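Local coordinates for TetR transcriptional regulator (Chloroflexus aurantiacus, PDB 3QBM), which probably binds DNA through a helix-turn-helix domain as a TetR-family transcriptional regulator and carries bound magnesium, at residues 79-84 with 146-151; 130-135 with 156-161. One frame throughout, in Å; residues are numbered along the deposited sequence. Where two conformers were deposited one is given.

Interaction 1: 79-84 with 146-151; sequences HTVDTI and GEIRPE
The carboxylate of Glu147 lies flat over one face of the His79 imidazole: its CD stands 3.6 Å above the centre of the ring, and the two planes are only 8° apart. Farther back along the same side chain, CG adds a CH-pi contact, 3.8 Å from the ring centroid. The Glu147 chain is extended beyond CG, which lays the carboxylate over the ring with OE1 beside the start of helix 80-92. There OE1 accepts two bonds from Thr80. The backbone N-H comes in from above the carboxylate plane, 39° out of it, with Thr80 N 3.0 Å from Glu147 OE1, and the hydroxyl OG1 meets the same oxygen at 2.8 Å, nearly along its C-O direction. Thr80 OG1 reaches it because chi1, 54°, sets the hydroxyl between the backbone N and the carbonyl carbon. OE2 forms a salt bridge with Arg145. The imidazole is held at its edge: His79, the N-cap residue, accepts from Val81 N through ND1 (3.0 Å), the donor lying close to the ring plane, while NE2 is bonded to the carbonyl of Ala199 at the C-terminus. With an alanine at Glu147, the N-H and hydroxyl of Thr80 are likely to lose their shared acceptor and one imidazole face its cover. Ile148 supplies the apolar half, its CG1 lying 3.7 Å from Val81 CG2 and its CD1 meeting Ile84 CD1 tip to tip at 3.9 Å. The arrangement is that of a helix N-terminus with His79 as N-cap, whose first residue, Thr80, also donates its N-H and hydroxyl to Glu147, from a loop remote in sequence, at one end of the helical C-terminal domain of a TetR-family regulator.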
ATOM      1  N   HIS A  79      -6.070 -27.482  11.385  1.00 18.78           N
ATOM      2  CA  HIS A  79      -6.730 -27.506  10.065  1.00 18.08           C
ATOM      3  C   HIS A  79      -6.091 -26.423   9.216  1.00 16.28           C
ATOM      4  O   HIS A  79      -5.767 -25.322   9.716  1.00 15.28           O
ATOM      5  CB  HIS A  79      -8.204 -27.217  10.259  1.00 17.10           C
ATOM      6  CG  HIS A  79      -9.068 -27.491   9.081  1.00 17.10           C
ATOM      7  ND1 HIS A  79      -9.114 -26.657   7.989  1.00 15.16           N
ATOM      8  CD2 HIS A  79     -10.005 -28.442   8.871  1.00 15.86           C
ATOM      9  CE1 HIS A  79     -10.017 -27.100   7.140  1.00 16.10           C
ATOM     10  NE2 HIS A  79     -10.563 -28.190   7.645  1.00 14.24           N
ATOM     11  N   THR A  80      -5.870 -26.737   7.935  1.00 13.87           N
ATOM     12  CA  THR A  80      -5.153 -25.838   7.043  1.00 15.77           C
ATOM     13  C   THR A  80      -5.901 -24.535   6.804  1.00 12.84           C
ATOM     14  O   THR A  80      -5.292 -23.503   6.554  1.00 14.46           O
ATOM     15  CB  THR A  80      -4.844 -26.474   5.655  1.00 15.37           C
ATOM     16  OG1 THR A  80      -6.053 -26.956   5.066  1.00 15.85           O
ATOM     17  CG2 THR A  80      -3.769 -27.617   5.782  1.00 14.23           C
ATOM     18  N   VAL A  81      -7.224 -24.583   6.860  1.00 12.16           N
ATOM     19  CA  VAL A  81      -7.995 -23.366   6.731  1.00 11.15           C
ATOM     20  C   VAL A  81      -7.806 -22.465   7.956  1.00 10.72           C
ATOM     21  O   VAL A  81      -7.669 -21.234   7.811  1.00 14.24           O
ATOM     22  CB  VAL A  81      -9.453 -23.668   6.379  1.00 11.62           C
ATOM     23  CG1 VAL A  81     -10.377 -22.415   6.477  1.00 12.74           C
ATOM     24  CG2 VAL A  81      -9.511 -24.267   4.936  1.00 16.42           C
ATOM     25  N   ASP A  82      -7.764 -23.068   9.142  1.00 15.02           N
ATOM     26  CA  ASP A  82      -7.484 -22.317  10.371  1.00 16.09           C
ATOM     27  C   ASP A  82      -6.151 -21.612  10.227  1.00 14.58           C
ATOM     28  O   ASP A  82      -6.016 -20.465  10.631  1.00 14.15           O
ATOM     29  CB  ASP A  82      -7.477 -23.218  11.608  1.00 16.80           C
ATOM     30  CG  ASP A  82      -8.850 -23.812  11.928  1.00 21.01           C
ATOM     31  OD1 ASP A  82      -9.851 -23.416  11.336  1.00 21.19           O
ATOM     32  OD2 ASP A  82      -8.913 -24.697  12.777  1.00 23.70           O
ATOM     33  N   THR A  83      -5.154 -22.302   9.675  1.00 15.38           N
ATOM     34  CA  THR A  83      -3.849 -21.723   9.475  1.00 13.19           C
ATOM     35  C   THR A  83      -3.871 -20.564   8.485  1.00 13.63           C
ATOM     36  O   THR A  83      -3.258 -19.508   8.716  1.00 12.25           O
ATOM     37  CB  THR A  83      -2.824 -22.781   8.979  1.00 14.14           C
ATOM     38  OG1 THR A  83      -2.949 -23.963   9.777  1.00 15.06           O
ATOM     39  CG2 THR A  83      -1.435 -22.190   9.060  1.00 14.77           C
ATOM     40  N   ILE A  84      -4.635 -20.712   7.409  1.00 14.25           N
ATOM     41  CA  ILE A  84      -4.720 -19.629   6.428  1.00 15.39           C
ATOM     42  C   ILE A  84      -5.431 -18.394   7.045  1.00 12.34           C
ATOM     43  O   ILE A  84      -5.006 -17.268   6.858  1.00 14.79           O
ATOM     44  CB  ILE A  84      -5.392 -20.070   5.118  1.00 14.69           C
ATOM     45  CG1 ILE A  84      -4.473 -21.048   4.384  1.00 12.23           C
ATOM     46  CG2 ILE A  84      -5.580 -18.868   4.217  1.00 14.29           C
ATOM     47  CD1 ILE A  84      -5.182 -21.898   3.292  1.00 16.64           C
ATOM     48  N   GLY A 146      -8.347 -33.248   2.029  1.00 17.48           N
ATOM     49  CA  GLY A 146      -9.784 -33.088   1.844  1.00 18.05           C
ATOM     50  C   GLY A 146     -10.359 -31.920   2.627  1.00 18.43           C
ATOM     51  O   GLY A 146     -11.565 -31.843   2.847  1.00 15.56           O
ATOM     52  N   GLU A 147      -9.494 -31.010   3.047  1.00 15.71           N
ATOM     53  CA  GLU A 147      -9.907 -29.816   3.796  1.00 15.29           C
ATOM     54  C   GLU A 147     -10.165 -28.632   2.881  1.00 15.36           C
ATOM     55  O   GLU A 147     -10.903 -27.715   3.238  1.00 17.91           O
ATOM     56  CB  GLU A 147      -8.841 -29.429   4.817  1.00 14.67           C
ATOM     57  CG  GLU A 147      -8.633 -30.457   5.882  1.00 17.78           C
ATOM     58  CD  GLU A 147      -7.499 -30.128   6.813  1.00 16.58           C
ATOM     59  OE1 GLU A 147      -6.719 -29.239   6.542  1.00 16.03           O
ATOM     60  OE2 GLU A 147      -7.367 -30.805   7.815  1.00 16.30           O
ATOM     61  N   ILE A 148      -9.564 -28.645   1.707  1.00 12.13           N
ATOM     62  CA  ILE A 148      -9.643 -27.542   0.758  1.00 14.51           C
ATOM     63  C   ILE A 148     -10.069 -28.092  -0.607  1.00 14.82           C
ATOM     64  O   ILE A 148      -9.594 -29.150  -1.025  1.00 15.22           O
ATOM     65  CB  ILE A 148      -8.297 -26.792   0.671  1.00 12.06           C
ATOM     66  CG1 ILE A 148      -8.092 -25.994   1.967  1.00 11.93           C
ATOM     67  CG2 ILE A 148      -8.263 -25.806  -0.568  1.00 11.47           C
ATOM     68  CD1 ILE A 148      -6.785 -25.194   2.043  1.00  9.42           C
ATOM     69  N   ARG A 149     -10.968 -27.389  -1.279  1.00 15.64           N
ATOM     70  CA  ARG A 149     -11.444 -27.825  -2.604  1.00 19.07           C
ATOM     71  C   ARG A 149     -10.280 -27.951  -3.578  1.00 16.75           C
ATOM     72  O   ARG A 149      -9.444 -27.057  -3.686  1.00 15.84           O
ATOM     73  CB  ARG A 149     -12.492 -26.848  -3.172  1.00 16.94           C
ATOM     74  CG  ARG A 149     -13.721 -26.738  -2.372  1.00 17.76           C
ATOM     75  CD  ARG A 149     -14.843 -25.900  -3.007  1.00 19.77           C
ATOM     76  NE  ARG A 149     -16.031 -26.011  -2.158  1.00 20.65           N
ATOM     77  CZ  ARG A 149     -16.984 -26.948  -2.261  1.00 30.15           C
ATOM     78  NH1 ARG A 149     -16.962 -27.851  -3.236  1.00 25.45           N
ATOM     79  NH2 ARG A 149     -17.992 -26.965  -1.384  1.00 26.72           N
ATOM     80  N   PRO A 150     -10.201 -29.077  -4.317  1.00 16.76           N
ATOM     81  CA  PRO A 150      -9.082 -29.219  -5.260  1.00 18.36           C
ATOM     82  C   PRO A 150      -8.971 -28.152  -6.343  1.00 17.79           C
ATOM     83  O   PRO A 150      -7.873 -27.929  -6.871  1.00 18.24           O
ATOM     84  CB  PRO A 150      -9.308 -30.597  -5.915  1.00 20.32           C
ATOM     85  CG  PRO A 150     -10.461 -31.187  -5.297  1.00 23.83           C
ATOM     86  CD  PRO A 150     -11.090 -30.256  -4.285  1.00 19.88           C
ATOM     87  N   GLU A 151     -10.077 -27.461  -6.619  1.00 17.65           N
ATOM     88  CA  GLU A 151     -10.114 -26.473  -7.696  1.00 18.39           C
ATOM     89  C   GLU A 151      -9.507 -25.138  -7.282  1.00 20.11           C
ATOM     90  O   GLU A 151      -9.319 -24.274  -8.135  1.00 20.01           O
ATOM     91  CB  GLU A 151     -11.553 -26.251  -8.173  1.00 17.34           C
ATOM     92  CG  GLU A 151     -12.196 -27.539  -8.743  1.00 17.54           C
ATOM     93  CD  GLU A 151     -12.766 -28.464  -7.671  1.00 18.27           C
ATOM     94  OE1 GLU A 151     -13.105 -27.961  -6.573  1.00 19.30           O
ATOM     95  OE2 GLU A 151     -12.896 -29.672  -7.932  1.00 22.98           O
TER

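Interaction 2: 130-135 with 156-161; sequences EWRETI and RLALLI
Arg132 and Leu159 meet at an angle, with the methyl CD2 of Leu159 set over one face of the guanidinium, 3.6 Å above its plane and displaced toward the rim on the NE side. The closest atoms are Arg132 NE and Leu159 CD2, 3.6 Å apart. A bend in the arginine chain at chi3 (76°) turns the group beside the leucine. Its N-H groups are engaged by acidic residues next to the two segments: NH2 pairs with Asp155 and NH1 with Asp129. The salt bridge to Asp155 thus ties helix 118-144 to the beginning of helix 154-175.

Deeper in, Ile135 and Ala158 face each other. In the conformer described, one of two, Ile135 CG2 lies 3.8 Å from Ala158 CB and its CD1 passes 3.9 Å from Ala158 CA, so both branches rest against the small residue. The alanine methyl also comes within 4.0 Å of Arg132 CA. Small Ala158 lets the backbones approach here, the CA atoms of Arg132 and Ala158 being 5.4 Å apart. The short helix axes come no closer than 8.8 Å, and their N-to-C directions make an angle of 129°, a steep crossing between perpendicular and antiparallel. Ile135 CD1 then reaches Ile161 CD1 at 4.2 Å, where Phe87 of helix 80-92 touches both isoleucines. At the other edge, Leu175 of the second subunit packs on Arg132 and Leu159.

Between the segments the contacts are van der Waals, mostly apolar; the polar tie between the helices is the flanking Arg132–Asp155 salt bridge, and the guanidinium charge is probably balanced by the two aspartates while its flat face meets a leucine methyl.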
ATOM      1  N   GLU A 130       7.797 -15.378  -0.102  1.00 16.94           N
ATOM      2  CA  GLU A 130       7.734 -16.304   1.050  0.60 19.01           C
ATOM      3  C   GLU A 130       6.281 -16.493   1.466  1.00 16.44           C
ATOM      4  O   GLU A 130       5.845 -17.622   1.715  1.00 16.59           O
ATOM      5  CB  GLU A 130       8.474 -15.795   2.285  0.60 17.84           C
ATOM      6  CG  GLU A 130       9.929 -15.496   2.163  0.60 24.05           C
ATOM      7  CD  GLU A 130      10.469 -14.997   3.491  0.60 28.48           C
ATOM      8  OE1 GLU A 130      10.912 -13.830   3.567  0.60 35.05           O
ATOM      9  OE2 GLU A 130      10.391 -15.753   4.487  0.60 22.52           O
ATOM     10  N   TRP A 131       5.533 -15.379   1.588  1.00 17.13           N
ATOM     11  CA  TRP A 131       4.092 -15.453   1.927  1.00 15.42           C
ATOM     12  C   TRP A 131       3.321 -16.306   0.906  1.00 15.62           C
ATOM     13  O   TRP A 131       2.490 -17.128   1.258  1.00 18.90           O
ATOM     14  CB  TRP A 131       3.450 -14.039   1.989  1.00 14.87           C
ATOM     15  CG  TRP A 131       4.009 -13.154   3.057  1.00 13.58           C
ATOM     16  CD1 TRP A 131       4.670 -13.538   4.202  1.00 18.95           C
ATOM     17  CD2 TRP A 131       3.871 -11.732   3.141  1.00 13.70           C
ATOM     18  NE1 TRP A 131       4.987 -12.441   4.949  1.00 20.93           N
ATOM     19  CE2 TRP A 131       4.489 -11.320   4.335  1.00 19.95           C
ATOM     20  CE3 TRP A 131       3.272 -10.771   2.326  1.00 16.26           C
ATOM     21  CZ2 TRP A 131       4.561  -9.977   4.721  1.00 19.51           C
ATOM     22  CZ3 TRP A 131       3.359  -9.435   2.694  1.00 15.96           C
ATOM     23  CH2 TRP A 131       4.001  -9.057   3.899  1.00 17.14           C
ATOM     24  N   ARG A 132       3.580 -16.076  -0.369  1.00 13.66           N
ATOM     25  CA  ARG A 132       2.951 -16.848  -1.423  1.00 15.52           C
ATOM     26  C   ARG A 132       3.285 -18.356  -1.308  1.00 16.12           C
ATOM     27  O   ARG A 132       2.393 -19.214  -1.463  1.00 16.02           O
ATOM     28  CB  ARG A 132       3.415 -16.324  -2.793  1.00 15.31           C
ATOM     29  CG  ARG A 132       2.880 -14.986  -3.124  1.00 15.94           C
ATOM     30  CD  ARG A 132       3.545 -14.364  -4.323  1.00 14.64           C
ATOM     31  NE  ARG A 132       3.101 -14.933  -5.590  1.00 15.74           N
ATOM     32  CZ  ARG A 132       3.625 -14.602  -6.769  1.00 20.87           C
ATOM     33  NH1 ARG A 132       4.624 -13.708  -6.859  1.00 22.78           N
ATOM     34  NH2 ARG A 132       3.128 -15.136  -7.870  1.00 20.59           N
ATOM     35  N   GLU A 133       4.554 -18.665  -1.067  1.00 16.24           N
ATOM     36  CA  GLU A 133       4.956 -20.063  -0.872  1.00 19.38           C
ATOM     37  C   GLU A 133       4.249 -20.685   0.358  1.00 19.36           C
ATOM     38  O   GLU A 133       3.825 -21.831   0.307  1.00 16.27           O
ATOM     39  CB  GLU A 133       6.468 -20.197  -0.731  1.00 21.33           C
ATOM     40  CG  GLU A 133       6.988 -21.657  -0.757  1.00 30.56           C
ATOM     41  CD  GLU A 133       7.020 -22.291  -2.175  1.00 47.73           C
ATOM     42  OE1 GLU A 133       5.953 -22.455  -2.820  1.00 45.67           O
ATOM     43  OE2 GLU A 133       8.138 -22.651  -2.638  1.00 55.55           O
ATOM     44  N   THR A 134       4.159 -19.927   1.450  1.00 17.16           N
ATOM     45  CA  THR A 134       3.448 -20.365   2.678  1.00 17.99           C
ATOM     46  C   THR A 134       2.005 -20.744   2.417  1.00 17.65           C
ATOM     47  O   THR A 134       1.542 -21.823   2.796  1.00 15.59           O
ATOM     48  CB  THR A 134       3.529 -19.271   3.780  1.00 18.81           C
ATOM     49  OG1 THR A 134       4.885 -19.227   4.213  1.00 20.05           O
ATOM     50  CG2 THR A 134       2.638 -19.604   5.023  1.00 18.49           C
ATOM     51  N   ILE A 135       1.306 -19.850   1.746  1.00 15.09           N
ATOM     52  CA  ILE A 135      -0.092 -20.058   1.420  0.50 16.10           C
ATOM     53  C   ILE A 135      -0.225 -21.223   0.396  1.00 15.40           C
ATOM     54  O   ILE A 135      -1.103 -22.058   0.544  1.00 15.33           O
ATOM     55  CB  ILE A 135      -0.736 -18.691   0.990  0.50 16.03           C
ATOM     56  CG1 ILE A 135      -0.653 -17.688   2.151  0.50 17.11           C
ATOM     57  CG2 ILE A 135      -2.195 -18.868   0.530  0.50 16.00           C
ATOM     58  CD1 ILE A 135      -1.016 -16.242   1.797  0.50 16.78           C
ATOM     59  N   ARG A 156      -3.455 -17.591  -6.681  1.00 16.91           N
ATOM     60  CA  ARG A 156      -4.523 -16.581  -6.823  0.50 16.26           C
ATOM     61  C   ARG A 156      -5.009 -16.190  -5.437  1.00 16.04           C
ATOM     62  O   ARG A 156      -5.150 -14.997  -5.111  1.00 16.20           O
ATOM     63  CB  ARG A 156      -5.734 -17.078  -7.635  0.50 17.73           C
ATOM     64  CG  ARG A 156      -5.559 -17.041  -9.138  0.50 27.17           C
ATOM     65  CD  ARG A 156      -6.897 -17.168  -9.896  0.50 24.75           C
ATOM     66  NE  ARG A 156      -6.646 -17.074 -11.333  0.50 32.29           N
ATOM     67  CZ  ARG A 156      -7.582 -17.038 -12.273  0.50 20.17           C
ATOM     68  NH1 ARG A 156      -8.867 -17.111 -11.955  0.50 21.32           N
ATOM     69  NH2 ARG A 156      -7.213 -16.940 -13.536  0.50 17.58           N
ATOM     70  N   LEU A 157      -5.252 -17.192  -4.598  1.00 11.91           N
ATOM     71  CA  LEU A 157      -5.711 -16.925  -3.223  1.00 13.93           C
ATOM     72  C   LEU A 157      -4.660 -16.113  -2.460  1.00 13.27           C
ATOM     73  O   LEU A 157      -4.977 -15.127  -1.757  1.00 14.13           O
ATOM     74  CB  LEU A 157      -6.038 -18.238  -2.514  1.00 13.07           C
ATOM     75  CG  LEU A 157      -6.491 -18.142  -1.049  1.00 13.52           C
ATOM     76  CD1 LEU A 157      -7.773 -17.272  -0.992  1.00 10.52           C
ATOM     77  CD2 LEU A 157      -6.683 -19.535  -0.371  1.00 16.23           C
ATOM     78  N   ALA A 158      -3.398 -16.501  -2.611  1.00 15.42           N
ATOM     79  CA  ALA A 158      -2.301 -15.847  -1.883  1.00 11.81           C
ATOM     80  C   ALA A 158      -2.200 -14.390  -2.235  1.00 14.07           C
ATOM     81  O   ALA A 158      -2.092 -13.524  -1.365  1.00 13.64           O
ATOM     82  CB  ALA A 158      -0.966 -16.550  -2.160  1.00 11.49           C
ATOM     83  N   LEU A 159      -2.219 -14.106  -3.531  1.00 12.81           N
ATOM     84  CA  LEU A 159      -2.124 -12.726  -3.957  1.00 12.31           C
ATOM     85  C   LEU A 159      -3.372 -11.937  -3.564  1.00 13.20           C
ATOM     86  O   LEU A 159      -3.252 -10.769  -3.223  1.00 12.92           O
ATOM     87  CB  LEU A 159      -1.881 -12.637  -5.452  1.00 12.92           C
ATOM     88  CG  LEU A 159      -0.575 -13.164  -5.989  1.00 12.18           C
ATOM     89  CD1 LEU A 159      -0.667 -13.234  -7.521  1.00 14.44           C
ATOM     90  CD2 LEU A 159       0.594 -12.323  -5.619  1.00 15.46           C
ATOM     91  N   LEU A 160      -4.570 -12.548  -3.594  1.00 12.16           N
ATOM     92  CA  LEU A 160      -5.772 -11.829  -3.119  1.00 11.02           C
ATOM     93  C   LEU A 160      -5.645 -11.458  -1.632  1.00 10.09           C
ATOM     94  O   LEU A 160      -5.904 -10.295  -1.238  1.00 14.02           O
ATOM     95  CB  LEU A 160      -7.010 -12.683  -3.322  1.00 13.73           C
ATOM     96  CG  LEU A 160      -8.310 -12.132  -2.732  1.00 17.92           C
ATOM     97  CD1 LEU A 160      -8.726 -10.850  -3.484  1.00 14.21           C
ATOM     98  CD2 LEU A 160      -9.393 -13.234  -2.846  1.00 15.45           C
ATOM     99  N   ILE A 161      -5.272 -12.447  -0.815  1.00  9.54           N
ATOM    100  CA  ILE A 161      -5.070 -12.263   0.607  1.00 12.00           C
ATOM    101  C   ILE A 161      -4.049 -11.163   0.882  1.00 10.60           C
ATOM    102  O   ILE A 161      -4.317 -10.267   1.650  1.00 11.19           O
ATOM    103  CB  ILE A 161      -4.571 -13.558   1.282  1.00 12.49           C
ATOM    104  CG1 ILE A 161      -5.726 -14.533   1.456  1.00 15.04           C
ATOM    105  CG2 ILE A 161      -3.900 -13.218   2.627  1.00 14.22           C
ATOM    106  CD1 ILE A 161      -5.250 -15.997   1.810  1.00 14.60           C
TER

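Overall arrangement
Both interactions are largely buried and lie in the C-terminal domain, but interaction 1 lies about 23 Å from the chain centre and interaction 2 about 13 Å, measured between centres. The outer one joins a helix start to a loop and mixes hydrogen bonds and a ring–carboxylate stack with apolar packing; the inner one joins two helix bodies and is mostly apolar between its segments. Segment 146-151 belongs to the loop that connects the two helices paired in interaction 2. The contacts adjoin through helix 80-92, where Ile84 CG2 lies 3.8 Å from Ile161 CD1, and Ile192 of helix 179-196 touches both these isoleucines. The second subunit reaches interaction 2, whereas it touches neither segment of interaction 1.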